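Local coordinates for protein CptN Toxin (Eubacterium rectale DSM 17629, PDB 4RMO) that acts as the toxin of the CptIN type III toxin-antitoxin system, binds pseudoknotted antitoxin RNA and is probably an endoribonuclease, at residues 62-66 with 67-71; 117-120 with 121-125; 145-148 with 149-153. All coordinates share one frame; numbering follows the deposited sequence.

Contact 1: 62-66 with 67-71; sequences SKRTG and KGRNC. With nucleotides of chain B.
A Schellman motif terminates helix 54-65 here: Arg69 N donates to Arg64 O at 3.0 Å, and inside that loop Gly68 N reaches Thr65 O at 3.0 Å. Gly68 takes the C-prime position with a positive phi of 68°, a conformation that suits glycine. The reversal carries the chain back beside the last helical turn, where the side chain of Arg64 meets it. Its NH1 donates to Asn70 O at 2.7 Å, nearly in line with the carbonyl and close to the guanidinium plane, which fixes the rotation of the group. The base of U6 of chain B lies over one guanidinium face, its C4 about 3.2 Å above the plane, and Arg69 CB backs the opposite face. Following the capping turn, Arg69 crosses Arg64, with the two guanidinium planes 56° apart, and Arg64 NH2 sits over the centre of the Arg69 group, 3.1 Å from Arg69 CZ. The ends of both arginines lie near the ribose of U6, whose O2' is 2.7 Å from Arg64 NH2. The extended Lys63 chain reaches out to the RNA with its tip, and its NZ donates to O2' of U4 of chain B at 2.9 Å.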
ATOM      1  N   SER A  62      25.917   1.945   1.700  1.00 40.61           N
ATOM      2  CA  SER A  62      26.229   1.526   3.075  1.00 48.41           C
ATOM      3  C   SER A  62      26.762   2.673   3.983  1.00 44.99           C
ATOM      4  O   SER A  62      26.632   2.599   5.191  1.00 41.08           O
ATOM      5  CB  SER A  62      27.126   0.277   3.077  1.00 44.41           C
ATOM      6  OG  SER A  62      28.428   0.618   2.685  1.00 59.12           O
ATOM      7  N   LYS A  63      27.287   3.757   3.400  1.00 48.23           N
ATOM      8  CA  LYS A  63      27.595   4.968   4.178  1.00 49.03           C
ATOM      9  C   LYS A  63      26.377   5.480   4.936  1.00 53.25           C
ATOM     10  O   LYS A  63      26.508   5.940   6.067  1.00 49.20           O
ATOM     11  CB  LYS A  63      28.116   6.099   3.304  1.00 53.65           C
ATOM     12  CG  LYS A  63      29.598   6.035   3.048  1.00 57.98           C
ATOM     13  CD  LYS A  63      30.111   7.100   2.156  1.00 67.30           C
ATOM     14  CE  LYS A  63      31.485   6.762   1.668  1.00 67.27           C
ATOM     15  NZ  LYS A  63      32.221   7.993   1.348  1.00 67.96           N
ATOM     16  N   ARG A  64      25.201   5.406   4.326  1.00 48.72           N
ATOM     17  CA  ARG A  64      24.002   5.858   5.007  1.00 53.40           C
ATOM     18  C   ARG A  64      23.307   4.758   5.778  1.00 53.04           C
ATOM     19  O   ARG A  64      22.881   4.939   6.906  1.00 55.09           O
ATOM     20  CB  ARG A  64      23.012   6.436   4.023  1.00 53.85           C
ATOM     21  CG  ARG A  64      23.474   7.732   3.424  1.00 49.42           C
ATOM     22  CD  ARG A  64      22.268   8.549   3.102  1.00 50.01           C
ATOM     23  NE  ARG A  64      22.112   9.561   4.116  1.00 52.38           N
ATOM     24  CZ  ARG A  64      20.988  10.052   4.594  1.00 44.54           C
ATOM     25  NH1 ARG A  64      19.808   9.576   4.282  1.00 49.24           N
ATOM     26  NH2 ARG A  64      21.097  11.044   5.429  1.00 51.84           N
ATOM     27  N   THR A  65      23.201   3.629   5.120  1.00 50.46           N
ATOM     28  CA  THR A  65      22.590   2.445   5.647  1.00 51.99           C
ATOM     29  C   THR A  65      23.244   1.986   6.978  1.00 54.38           C
ATOM     30  O   THR A  65      22.544   1.591   7.915  1.00 68.18           O
ATOM     31  CB  THR A  65      22.664   1.409   4.507  1.00 53.34           C
ATOM     32  OG1 THR A  65      21.400   1.371   3.825  1.00 53.58           O
ATOM     33  CG2 THR A  65      23.059   0.091   4.963  1.00 59.39           C
ATOM     34  N   GLY A  66      24.569   2.072   7.055  1.00 54.68           N
ATOM     35  CA  GLY A  66      25.322   1.691   8.230  1.00 55.28           C
ATOM     36  C   GLY A  66      25.112   2.629   9.402  1.00 66.78           C
ATOM     37  O   GLY A  66      25.386   2.234  10.546  1.00 71.12           O
ATOM     38  N   LYS A  67      24.618   3.847   9.128  1.00 62.10           N
ATOM     39  CA  LYS A  67      24.118   4.784  10.150  1.00 59.78           C
ATOM     40  C   LYS A  67      22.583   4.763  10.290  1.00 56.19           C
ATOM     41  O   LYS A  67      21.988   5.729  10.758  1.00 54.77           O
ATOM     42  CB  LYS A  67      24.519   6.217   9.819  1.00 68.09           C
ATOM     43  CG  LYS A  67      26.004   6.471   9.658  1.00 79.12           C
ATOM     44  CD  LYS A  67      26.285   7.920   9.261  1.00 91.87           C
ATOM     45  CE  LYS A  67      27.767   8.296   9.311  1.00 97.59           C
ATOM     46  NZ  LYS A  67      28.444   8.120   7.996  1.00 98.85           N
ATOM     47  N   GLY A  68      21.933   3.669   9.919  1.00 59.95           N
ATOM     48  CA  GLY A  68      20.483   3.546  10.098  1.00 59.06           C
ATOM     49  C   GLY A  68      19.617   4.453   9.226  1.00 66.63           C
ATOM     50  O   GLY A  68      18.440   4.655   9.524  1.00 68.96           O
ATOM     51  N   ARG A  69      20.167   5.001   8.140  1.00 69.81           N
ATOM     52  CA  ARG A  69      19.368   5.851   7.213  1.00 61.95           C
ATOM     53  C   ARG A  69      19.171   5.229   5.851  1.00 52.64           C
ATOM     54  O   ARG A  69      19.995   4.438   5.415  1.00 51.26           O
ATOM     55  CB  ARG A  69      20.004   7.227   7.112  1.00 61.94           C
ATOM     56  CG  ARG A  69      19.869   7.811   8.490  1.00 72.10           C
ATOM     57  CD  ARG A  69      20.192   9.234   8.654  1.00 75.77           C
ATOM     58  NE  ARG A  69      19.197   9.992   7.932  1.00 80.98           N
ATOM     59  CZ  ARG A  69      19.213  11.310   7.892  1.00 79.27           C
ATOM     60  NH1 ARG A  69      20.168  11.980   8.548  1.00 78.74           N
ATOM     61  NH2 ARG A  69      18.302  11.943   7.170  1.00 65.65           N
ATOM     62  N   ASN A  70      18.104   5.628   5.185  1.00 47.88           N
ATOM     63  CA  ASN A  70      17.922   5.332   3.759  1.00 47.08           C
ATOM     64  C   ASN A  70      18.922   6.071   2.881  1.00 46.05           C
ATOM     65  O   ASN A  70      19.276   7.229   3.167  1.00 48.32           O
ATOM     66  CB  ASN A  70      16.518   5.741   3.294  1.00 46.68           C
ATOM     67  CG  ASN A  70      15.487   4.688   3.601  1.00 54.09           C
ATOM     68  OD1 ASN A  70      15.814   3.521   3.837  1.00 57.83           O
ATOM     69  ND2 ASN A  70      14.232   5.093   3.611  1.00 58.31           N
ATOM     70  N   CYS A  71      19.357   5.427   1.788  1.00 39.79           N
ATOM     71  CA  CYS A  71      20.141   6.114   0.745  1.00 35.47           C
ATOM     72  C   CYS A  71      19.188   6.513  -0.367  1.00 37.03           C
ATOM     73  O   CYS A  71      18.610   5.641  -1.003  1.00 33.56           O
ATOM     74  CB  CYS A  71      21.214   5.200   0.187  1.00 37.85           C
ATOM     75  SG  CYS A  71      22.322   6.037  -0.976  1.00 33.33           S
TER
ATOM     76  P     U B   6      25.328  14.851   4.108  1.00 45.17           P
ATOM     77  OP1   U B   6      25.001  15.498   5.395  1.00 45.81           O
ATOM     78  OP2   U B   6      25.775  13.438   4.092  1.00 52.20           O
ATOM     79  O5'   U B   6      24.060  15.065   3.168  1.00 36.77           O
ATOM     80  C5'   U B   6      23.485  16.376   3.019  1.00 39.51           C
ATOM     81  C4'   U B   6      22.009  16.334   3.347  1.00 41.71           C
ATOM     82  O4'   U B   6      21.349  15.423   2.408  1.00 35.82           O
ATOM     83  C3'   U B   6      21.630  15.822   4.741  1.00 40.44           C
ATOM     84  O3'   U B   6      20.404  16.442   5.128  1.00 45.71           O
ATOM     85  C2'   U B   6      21.341  14.351   4.470  1.00 39.38           C
ATOM     86  O2'   U B   6      20.567  13.736   5.474  1.00 36.96           O
ATOM     87  C1'   U B   6      20.627  14.447   3.121  1.00 38.56           C
ATOM     88  N1    U B   6      20.638  13.194   2.354  1.00 38.36           N
ATOM     89  C2    U B   6      19.443  12.526   2.181  1.00 38.64           C
ATOM     90  O2    U B   6      18.370  13.000   2.506  1.00 41.71           O
ATOM     91  N3    U B   6      19.539  11.335   1.510  1.00 36.73           N
ATOM     92  C4    U B   6      20.685  10.730   1.044  1.00 42.43           C
ATOM     93  O4    U B   6      20.606   9.659   0.439  1.00 43.98           O
ATOM     94  C5    U B   6      21.883  11.464   1.295  1.00 43.87           C
ATOM     95  C6    U B   6      21.819  12.637   1.937  1.00 42.50           C
ATOM     96  P     U B   4      35.102  11.382  -3.728  1.00 35.37           P
ATOM     97  OP1   U B   4      36.223  12.049  -3.042  1.00 36.42           O
ATOM     98  OP2   U B   4      35.190   9.951  -4.112  1.00 32.85           O
ATOM     99  O5'   U B   4      33.743  11.499  -2.904  1.00 34.54           O
ATOM    100  C5'   U B   4      33.255  12.784  -2.479  1.00 37.86           C
ATOM    101  C4'   U B   4      31.953  12.609  -1.736  1.00 42.08           C
ATOM    102  O4'   U B   4      30.908  12.271  -2.703  1.00 38.16           O
ATOM    103  C3'   U B   4      31.917  11.492  -0.689  1.00 42.06           C
ATOM    104  O3'   U B   4      30.915  11.744   0.295  1.00 46.63           O
ATOM    105  C2'   U B   4      31.361  10.315  -1.483  1.00 37.94           C
ATOM    106  O2'   U B   4      30.758   9.285  -0.729  1.00 34.17           O
ATOM    107  C1'   U B   4      30.320  11.033  -2.339  1.00 38.29           C
ATOM    108  N1    U B   4      29.954  10.329  -3.561  1.00 34.98           N
ATOM    109  C2    U B   4      28.615  10.142  -3.826  1.00 31.44           C
ATOM    110  O2    U B   4      27.736  10.548  -3.096  1.00 37.55           O
ATOM    111  N3    U B   4      28.347   9.466  -4.989  1.00 32.51           N
ATOM    112  C4    U B   4      29.268   8.960  -5.886  1.00 32.83           C
ATOM    113  O4    U B   4      28.876   8.425  -6.917  1.00 37.34           O
ATOM    114  C5    U B   4      30.634   9.202  -5.538  1.00 32.46           C
ATOM    115  C6    U B   4      30.924   9.865  -4.420  1.00 33.43           C
TER

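Contact 2: 117-120 with 121-125. With nucleotides of chain B; nucleotides of chain F.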
ATOM      1  N   HIS A 117       6.557  -1.677  -7.443  1.00 31.92           N
ATOM      2  CA  HIS A 117       6.970  -1.222  -6.134  1.00 33.09           C
ATOM      3  C   HIS A 117       8.388  -0.639  -6.174  1.00 33.70           C
ATOM      4  O   HIS A 117       8.739   0.202  -5.347  1.00 32.88           O
ATOM      5  CB  HIS A 117       6.883  -2.337  -5.069  1.00 32.80           C
ATOM      6  CG  HIS A 117       8.024  -3.304  -5.116  1.00 36.70           C
ATOM      7  ND1 HIS A 117       8.073  -4.358  -6.015  1.00 39.02           N
ATOM      8  CD2 HIS A 117       9.156  -3.380  -4.382  1.00 38.74           C
ATOM      9  CE1 HIS A 117       9.206  -5.014  -5.850  1.00 35.55           C
ATOM     10  NE2 HIS A 117       9.873  -4.452  -4.856  1.00 39.34           N
ATOM     11  N   ALA A 118       9.231  -1.131  -7.083  1.00 33.76           N
ATOM     12  CA  ALA A 118      10.597  -0.614  -7.202  1.00 30.31           C
ATOM     13  C   ALA A 118      10.521   0.756  -7.891  1.00 33.32           C
ATOM     14  O   ALA A 118      11.184   1.689  -7.458  1.00 34.23           O
ATOM     15  CB  ALA A 118      11.491  -1.550  -7.981  1.00 30.86           C
ATOM     16  N   ALA A 119       9.702   0.877  -8.924  1.00 28.38           N
ATOM     17  CA  ALA A 119       9.555   2.136  -9.592  1.00 28.90           C
ATOM     18  C   ALA A 119       9.108   3.214  -8.622  1.00 30.67           C
ATOM     19  O   ALA A 119       9.569   4.366  -8.691  1.00 27.38           O
ATOM     20  CB  ALA A 119       8.548   2.024 -10.728  1.00 26.68           C
ATOM     21  N   LYS A 120       8.145   2.866  -7.766  1.00 30.97           N
ATOM     22  CA  LYS A 120       7.585   3.812  -6.810  1.00 32.38           C
ATOM     23  C   LYS A 120       8.630   4.270  -5.817  1.00 31.38           C
ATOM     24  O   LYS A 120       8.753   5.455  -5.531  1.00 29.34           O
ATOM     25  CB  LYS A 120       6.389   3.198  -6.091  1.00 38.08           C
ATOM     26  CG  LYS A 120       5.772   4.099  -5.062  1.00 48.99           C
ATOM     27  CD  LYS A 120       4.596   3.410  -4.367  1.00 54.52           C
ATOM     28  CE  LYS A 120       4.429   3.910  -2.933  1.00 61.93           C
ATOM     29  NZ  LYS A 120       3.087   3.582  -2.391  1.00 70.02           N
ATOM     30  N   GLU A 121       9.442   3.354  -5.341  1.00 30.85           N
ATOM     31  CA  GLU A 121      10.482   3.742  -4.417  1.00 31.76           C
ATOM     32  C   GLU A 121      11.508   4.681  -5.094  1.00 31.22           C
ATOM     33  O   GLU A 121      12.049   5.587  -4.465  1.00 31.29           O
ATOM     34  CB  GLU A 121      11.163   2.501  -3.857  1.00 37.17           C
ATOM     35  CG  GLU A 121      11.746   2.720  -2.477  1.00 49.66           C
ATOM     36  CD  GLU A 121      12.524   1.526  -1.933  1.00 58.53           C
ATOM     37  OE1 GLU A 121      12.324   0.373  -2.434  1.00 68.21           O
ATOM     38  OE2 GLU A 121      13.361   1.765  -1.027  1.00 64.22           O
ATOM     39  N   ILE A 122      11.838   4.397  -6.345  1.00 31.71           N
ATOM     40  CA  ILE A 122      12.813   5.169  -7.084  1.00 31.43           C
ATOM     41  C   ILE A 122      12.239   6.558  -7.365  1.00 33.42           C
ATOM     42  O   ILE A 122      12.940   7.546  -7.248  1.00 32.19           O
ATOM     43  CB  ILE A 122      13.254   4.469  -8.395  1.00 33.39           C
ATOM     44  CG1 ILE A 122      14.291   3.371  -8.040  1.00 36.16           C
ATOM     45  CG2 ILE A 122      13.913   5.453  -9.366  1.00 29.72           C
ATOM     46  CD1 ILE A 122      14.476   2.330  -9.109  1.00 35.67           C
ATOM     47  N   GLU A 123      10.978   6.622  -7.731  1.00 27.33           N
ATOM     48  CA  GLU A 123      10.327   7.889  -7.982  0.60 29.77           C
ATOM     49  C   GLU A 123      10.376   8.774  -6.702  1.00 30.10           C
ATOM     50  O   GLU A 123      10.661   9.972  -6.775  1.00 26.29           O
ATOM     51  CB  GLU A 123       8.898   7.683  -8.539  0.60 32.43           C
ATOM     52  CG  GLU A 123       8.767   7.871 -10.092  0.60 37.73           C
ATOM     53  CD  GLU A 123       9.142   6.672 -11.075  0.60 38.41           C
ATOM     54  OE1 GLU A 123      10.101   5.804 -10.868  0.60 29.81           O
ATOM     55  OE2 GLU A 123       8.459   6.643 -12.149  0.60 29.26           O
ATOM     56  N   GLN A 124      10.132   8.179  -5.547  1.00 29.10           N
ATOM     57  CA  GLN A 124      10.159   8.961  -4.316  1.00 31.31           C
ATOM     58  C   GLN A 124      11.531   9.463  -4.045  1.00 31.82           C
ATOM     59  O   GLN A 124      11.696  10.603  -3.579  1.00 27.55           O
ATOM     60  CB  GLN A 124       9.638   8.176  -3.103  1.00 32.57           C
ATOM     61  CG  GLN A 124       8.107   8.034  -3.136  1.00 37.71           C
ATOM     62  CD  GLN A 124       7.534   7.130  -2.018  1.00 41.07           C
ATOM     63  OE1 GLN A 124       8.239   6.742  -1.076  1.00 45.19           O
ATOM     64  NE2 GLN A 124       6.237   6.843  -2.108  1.00 35.77           N
ATOM     65  N   LYS A 125      12.513   8.613  -4.253  1.00 28.63           N
ATOM     66  CA  LYS A 125      13.877   9.003  -3.970  1.00 27.98           C
ATOM     67  C   LYS A 125      14.262  10.147  -4.887  1.00 29.27           C
ATOM     68  O   LYS A 125      14.946  11.074  -4.476  1.00 26.20           O
ATOM     69  CB  LYS A 125      14.799   7.808  -4.122  1.00 28.35           C
ATOM     70  CG  LYS A 125      14.708   6.880  -2.951  1.00 27.02           C
ATOM     71  CD  LYS A 125      15.622   5.688  -3.075  1.00 30.82           C
ATOM     72  CE  LYS A 125      15.443   4.721  -1.909  1.00 27.31           C
ATOM     73  NZ  LYS A 125      16.666   3.912  -1.732  1.00 30.77           N
TER
ATOM     74  P     G B  24       5.698   7.788   2.269  1.00 38.07           P
ATOM     75  OP1   G B  24       5.310   6.403   1.905  1.00 53.78           O
ATOM     76  OP2   G B  24       7.005   8.049   2.936  1.00 38.04           O
ATOM     77  O5'   G B  24       5.889   8.793   1.054  1.00 41.44           O
ATOM     78  C5'   G B  24       4.827   9.208   0.219  1.00 42.01           C
ATOM     79  C4'   G B  24       4.458  10.656   0.490  1.00 38.64           C
ATOM     80  O4'   G B  24       4.730  11.051   1.869  1.00 33.90           O
ATOM     81  C3'   G B  24       5.134  11.763  -0.294  1.00 34.58           C
ATOM     82  O3'   G B  24       4.669  11.887  -1.625  1.00 36.99           O
ATOM     83  C2'   G B  24       4.657  12.979   0.488  1.00 32.18           C
ATOM     84  O2'   G B  24       3.288  13.173   0.221  1.00 31.83           O
ATOM     85  C1'   G B  24       4.767  12.472   1.928  1.00 32.34           C
ATOM     86  N9    G B  24       5.959  12.877   2.665  1.00 30.71           N
ATOM     87  C8    G B  24       6.902  12.060   3.243  1.00 31.14           C
ATOM     88  N7    G B  24       7.838  12.720   3.868  1.00 28.77           N
ATOM     89  C5    G B  24       7.469  14.051   3.730  1.00 29.60           C
ATOM     90  C6    G B  24       8.099  15.237   4.200  1.00 26.43           C
ATOM     91  O6    G B  24       9.123  15.347   4.879  1.00 25.71           O
ATOM     92  N1    G B  24       7.409  16.375   3.797  1.00 25.18           N
ATOM     93  C2    G B  24       6.255  16.376   3.057  1.00 27.28           C
ATOM     94  N2    G B  24       5.742  17.571   2.767  1.00 25.51           N
ATOM     95  N3    G B  24       5.674  15.283   2.586  1.00 28.12           N
ATOM     96  C4    G B  24       6.325  14.164   2.968  1.00 31.33           C
TER
ATOM     97  P     G F  36       9.739  -8.694  -7.672  1.00 38.55           P
ATOM     98  OP1   G F  36       9.961  -7.262  -7.318  1.00 39.12           O
ATOM     99  OP2   G F  36       9.882  -9.078  -9.104  1.00 38.82           O
ATOM    100  O5'   G F  36      10.703  -9.569  -6.771  1.00 33.33           O
ATOM    101  C5'   G F  36      10.923  -9.215  -5.414  1.00 39.24           C
ATOM    102  C4'   G F  36      11.001 -10.463  -4.570  1.00 40.99           C
ATOM    103  O4'   G F  36       9.672 -11.050  -4.431  1.00 39.67           O
ATOM    104  C3'   G F  36      11.835 -11.599  -5.121  1.00 40.23           C
ATOM    105  O3'   G F  36      13.211 -11.365  -4.857  1.00 42.66           O
ATOM    106  C2'   G F  36      11.284 -12.776  -4.333  1.00 38.78           C
ATOM    107  O2'   G F  36      11.790 -12.781  -3.021  1.00 39.00           O
ATOM    108  C1'   G F  36       9.792 -12.461  -4.327  1.00 36.20           C
ATOM    109  N9    G F  36       9.035 -13.060  -5.423  1.00 33.78           N
ATOM    110  C8    G F  36       8.510 -12.415  -6.518  1.00 29.36           C
ATOM    111  N7    G F  36       7.862 -13.214  -7.324  1.00 28.82           N
ATOM    112  C5    G F  36       7.921 -14.452  -6.699  1.00 37.14           C
ATOM    113  C6    G F  36       7.375 -15.701  -7.084  1.00 36.83           C
ATOM    114  O6    G F  36       6.674 -15.970  -8.076  1.00 35.01           O
ATOM    115  N1    G F  36       7.684 -16.697  -6.162  1.00 40.00           N
ATOM    116  C2    G F  36       8.445 -16.523  -5.035  1.00 38.24           C
ATOM    117  N2    G F  36       8.623 -17.605  -4.279  1.00 39.89           N
ATOM    118  N3    G F  36       8.933 -15.358  -4.645  1.00 43.04           N
ATOM    119  C4    G F  36       8.641 -14.373  -5.522  1.00 39.82           C
TER
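Ala119 O accepts from Glu123 N at 2.8 Å, the shortest of four consecutive i to i+4 bonds that build this stretch of alpha helix. The following bond in the series, from Gln124 N to Lys120 O, is 3.1 Å. On the face turned to the RNA, Lys120 and Gln124 lie alongside each other and point the same way. Lys120 sends its CG anti to the backbone N (chi1 179°), whereas Gln124 swings its CG to the side of its own N (chi1 -75°); both chains then run out extended, and Lys120 CE comes 3.5 Å from Gln124 NE2, a van der Waals contact of methylene with amide. The amide continues to the sugar-phosphate backbone of G24 of chain B, where Gln124 NE2 is 3.6 Å from C5'. His117, one turn earlier, presents a ring edge to the phosphate of G36 of chain F, although that approach is too close in the model to be relied on in detail. On the inner side of the helix Ile122 CG1 lies 3.6 Å from Ala118 O. Glu123 has two conformers; in the one described, Glu123 OE1 is hydrogen-bonded to Tyr33 OH. Through Ala119 and Ile122 the helix leans on Tyr33 of strand 32-37, while Ile122 also touches His75 of strand 75-78, and Lys125 NZ is hydrogen-bonded to His75 ND1 of the same strand.

Contact 3: 145-148 with 149-153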
ATOM      1  N   ASP A 145      25.415  20.466 -13.604  1.00 34.35           N
ATOM      2  CA  ASP A 145      24.666  21.729 -13.530  1.00 31.91           C
ATOM      3  C   ASP A 145      23.354  21.583 -14.236  1.00 31.97           C
ATOM      4  O   ASP A 145      23.170  21.984 -15.393  1.00 28.25           O
ATOM      5  CB  ASP A 145      25.500  22.860 -14.124  1.00 36.54           C
ATOM      6  CG  ASP A 145      24.900  24.240 -13.875  1.00 39.97           C
ATOM      7  OD1 ASP A 145      23.729  24.379 -13.448  1.00 39.11           O
ATOM      8  OD2 ASP A 145      25.609  25.189 -14.182  1.00 45.91           O
ATOM      9  N   ILE A 146      22.437  20.941 -13.539  1.00 32.66           N
ATOM     10  CA  ILE A 146      21.131  20.644 -14.131  1.00 36.27           C
ATOM     11  C   ILE A 146      20.255  21.900 -14.329  1.00 34.91           C
ATOM     12  O   ILE A 146      19.427  21.931 -15.261  1.00 30.88           O
ATOM     13  CB  ILE A 146      20.356  19.582 -13.331  1.00 37.49           C
ATOM     14  CG1 ILE A 146      20.187  19.988 -11.863  1.00 39.77           C
ATOM     15  CG2 ILE A 146      21.087  18.257 -13.414  1.00 38.80           C
ATOM     16  CD1 ILE A 146      19.174  19.124 -11.126  1.00 46.12           C
ATOM     17  N   GLN A 147      20.485  22.933 -13.524  1.00 35.02           N
ATOM     18  CA  GLN A 147      19.803  24.219 -13.757  1.00 41.88           C
ATOM     19  C   GLN A 147      20.149  24.782 -15.166  1.00 36.13           C
ATOM     20  O   GLN A 147      19.274  25.163 -15.947  1.00 35.40           O
ATOM     21  CB  GLN A 147      20.157  25.226 -12.657  1.00 52.36           C
ATOM     22  CG  GLN A 147      19.338  26.516 -12.663  1.00 67.29           C
ATOM     23  CD  GLN A 147      17.817  26.283 -12.598  1.00 89.00           C
ATOM     24  OE1 GLN A 147      17.335  25.260 -12.064  1.00107.15           O
ATOM     25  NE2 GLN A 147      17.050  27.252 -13.113  1.00 90.38           N
ATOM     26  N   LYS A 148      21.415  24.778 -15.499  1.00 32.17           N
ATOM     27  CA  LYS A 148      21.835  25.260 -16.795  1.00 39.59           C
ATOM     28  C   LYS A 148      21.187  24.442 -17.924  1.00 37.90           C
ATOM     29  O   LYS A 148      20.645  25.010 -18.875  1.00 40.60           O
ATOM     30  CB  LYS A 148      23.362  25.205 -16.899  1.00 42.99           C
ATOM     31  CG  LYS A 148      23.923  25.853 -18.149  1.00 45.21           C
ATOM     32  CD  LYS A 148      25.441  25.875 -18.090  1.00 50.43           C
ATOM     33  CE  LYS A 148      25.994  25.634 -19.486  1.00 52.51           C
ATOM     34  NZ  LYS A 148      27.400  26.093 -19.655  1.00 56.41           N
ATOM     35  N   ILE A 149      21.198  23.112 -17.780  1.00 38.72           N
ATOM     36  CA  ILE A 149      20.566  22.232 -18.789  1.00 36.21           C
ATOM     37  C   ILE A 149      19.074  22.497 -18.893  1.00 32.80           C
ATOM     38  O   ILE A 149      18.527  22.628 -19.987  1.00 34.00           O
ATOM     39  CB  ILE A 149      20.787  20.736 -18.476  1.00 36.53           C
ATOM     40  CG1 ILE A 149      22.280  20.398 -18.496  1.00 39.05           C
ATOM     41  CG2 ILE A 149      20.083  19.894 -19.530  1.00 37.28           C
ATOM     42  CD1 ILE A 149      22.617  19.076 -17.849  1.00 36.41           C
ATOM     43  N   TYR A 150      18.428  22.598 -17.744  1.00 30.12           N
ATOM     44  CA  TYR A 150      16.998  22.857 -17.694  1.00 31.81           C
ATOM     45  C   TYR A 150      16.629  24.152 -18.440  1.00 36.51           C
ATOM     46  O   TYR A 150      15.712  24.161 -19.250  1.00 33.44           O
ATOM     47  CB  TYR A 150      16.570  22.957 -16.236  1.00 34.97           C
ATOM     48  CG  TYR A 150      15.098  23.027 -15.941  1.00 35.99           C
ATOM     49  CD1 TYR A 150      14.247  22.004 -16.308  1.00 39.22           C
ATOM     50  CD2 TYR A 150      14.566  24.067 -15.177  1.00 41.41           C
ATOM     51  CE1 TYR A 150      12.906  22.037 -15.980  1.00 45.55           C
ATOM     52  CE2 TYR A 150      13.226  24.109 -14.828  1.00 39.53           C
ATOM     53  CZ  TYR A 150      12.402  23.095 -15.239  1.00 42.46           C
ATOM     54  OH  TYR A 150      11.076  23.109 -14.913  1.00 44.28           O
ATOM     55  N   GLU A 151      17.381  25.218 -18.200  1.00 39.08           N
ATOM     56  CA  GLU A 151      17.126  26.513 -18.905  1.00 44.79           C
ATOM     57  C   GLU A 151      17.383  26.390 -20.393  1.00 41.53           C
ATOM     58  O   GLU A 151      16.591  26.859 -21.190  1.00 43.02           O
ATOM     59  CB  GLU A 151      17.980  27.640 -18.295  1.00 47.25           C
ATOM     60  CG  GLU A 151      17.548  27.904 -16.848  1.00 49.52           C
ATOM     61  CD  GLU A 151      18.399  28.922 -16.124  1.00 56.51           C
ATOM     62  OE1 GLU A 151      19.479  29.292 -16.645  1.00 68.41           O
ATOM     63  OE2 GLU A 151      17.991  29.342 -15.029  1.00 51.73           O
ATOM     64  N   ARG A 152      18.459  25.704 -20.780  1.00 43.51           N
ATOM     65  CA  ARG A 152      18.708  25.510 -22.212  1.00 44.45           C
ATOM     66  C   ARG A 152      17.553  24.796 -22.881  1.00 45.46           C
ATOM     67  O   ARG A 152      17.164  25.160 -23.998  1.00 49.27           O
ATOM     68  CB  ARG A 152      20.002  24.754 -22.443  1.00 47.06           C
ATOM     69  CG  ARG A 152      20.533  24.793 -23.869  1.00 52.41           C
ATOM     70  CD  ARG A 152      22.053  24.997 -23.910  1.00 57.61           C
ATOM     71  NE  ARG A 152      22.844  24.482 -25.045  1.00 55.90           N
ATOM     72  CZ  ARG A 152      22.405  24.169 -26.265  1.00 48.36           C
ATOM     73  NH1 ARG A 152      21.137  24.305 -26.627  1.00 56.32           N
ATOM     74  NH2 ARG A 152      23.275  23.714 -27.132  1.00 46.82           N
ATOM     75  N   LEU A 153      16.967  23.814 -22.187  1.00 43.95           N
ATOM     76  CA  LEU A 153      15.852  23.049 -22.769  1.00 45.93           C
ATOM     77  C   LEU A 153      14.621  23.920 -22.968  1.00 46.03           C
ATOM     78  O   LEU A 153      13.920  23.761 -23.947  1.00 44.11           O
ATOM     79  CB  LEU A 153      15.497  21.805 -21.929  1.00 43.12           C
ATOM     80  CG  LEU A 153      16.602  20.739 -21.831  1.00 42.54           C
ATOM     81  CD1 LEU A 153      16.234  19.712 -20.783  1.00 41.54           C
ATOM     82  CD2 LEU A 153      16.850  20.075 -23.187  1.00 38.92           C
TER
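Gln147 and Glu151, one turn apart on the short helix 146-153, which is N-capped by Asp145, approach with their flat ends almost perpendicular, the amide and carboxylate planes 87° apart. Gln147 NE2 donates to Glu151 OE2 at 3.0 Å with an N-H...O angle of 157°, the acceptor lying close to the amide plane while the donor comes from above the carboxylate. A bend after CG (chi2 56°) turns the Gln147 amide toward the following turn, to meet the extended Glu151. This polar bridge lies on the exposed side. Beneath it the backbone bond from Glu151 N to Gln147 O, at 2.9 Å, holds the two residues in step. Tyr150 departs from the pair, its CB packed 3.2 Å from Ile146 O and its OH hydrogen-bonded to Asp38 OD2. Ile149 turns into the fold, against Phe13 and Met17 of helix 11-17 and Pro94 of strand 93-96, and Ile146 meets Trp46 of strand 44-51, so the helix is seated between helix 11-17 and the sheet. At the cap, Asp145 OD1, met from above the carboxylate plane, accepts from Lys148 N at 3.1 Å.

The three contacts follow one another along the chain, and none encloses or crosses another, since each joins two adjoining pieces of a single turn or helix. Contact 1 closes the loop at the end of helix 54-65, before strand 75-78. After the sheet is completed, contact 2 forms within helix 116-134, and the two meet where Lys125 NZ lies 2.7 Å from Cys71 O, a probable hydrogen bond tying the loop to the helix. Both also approach chain B of the RNA. Contact 3 starts the last helix, its nearest atoms about 11 Å from contact 2 and 17 Å from contact 1, and joins the C-terminal helix to helix 11-17 and the sheet.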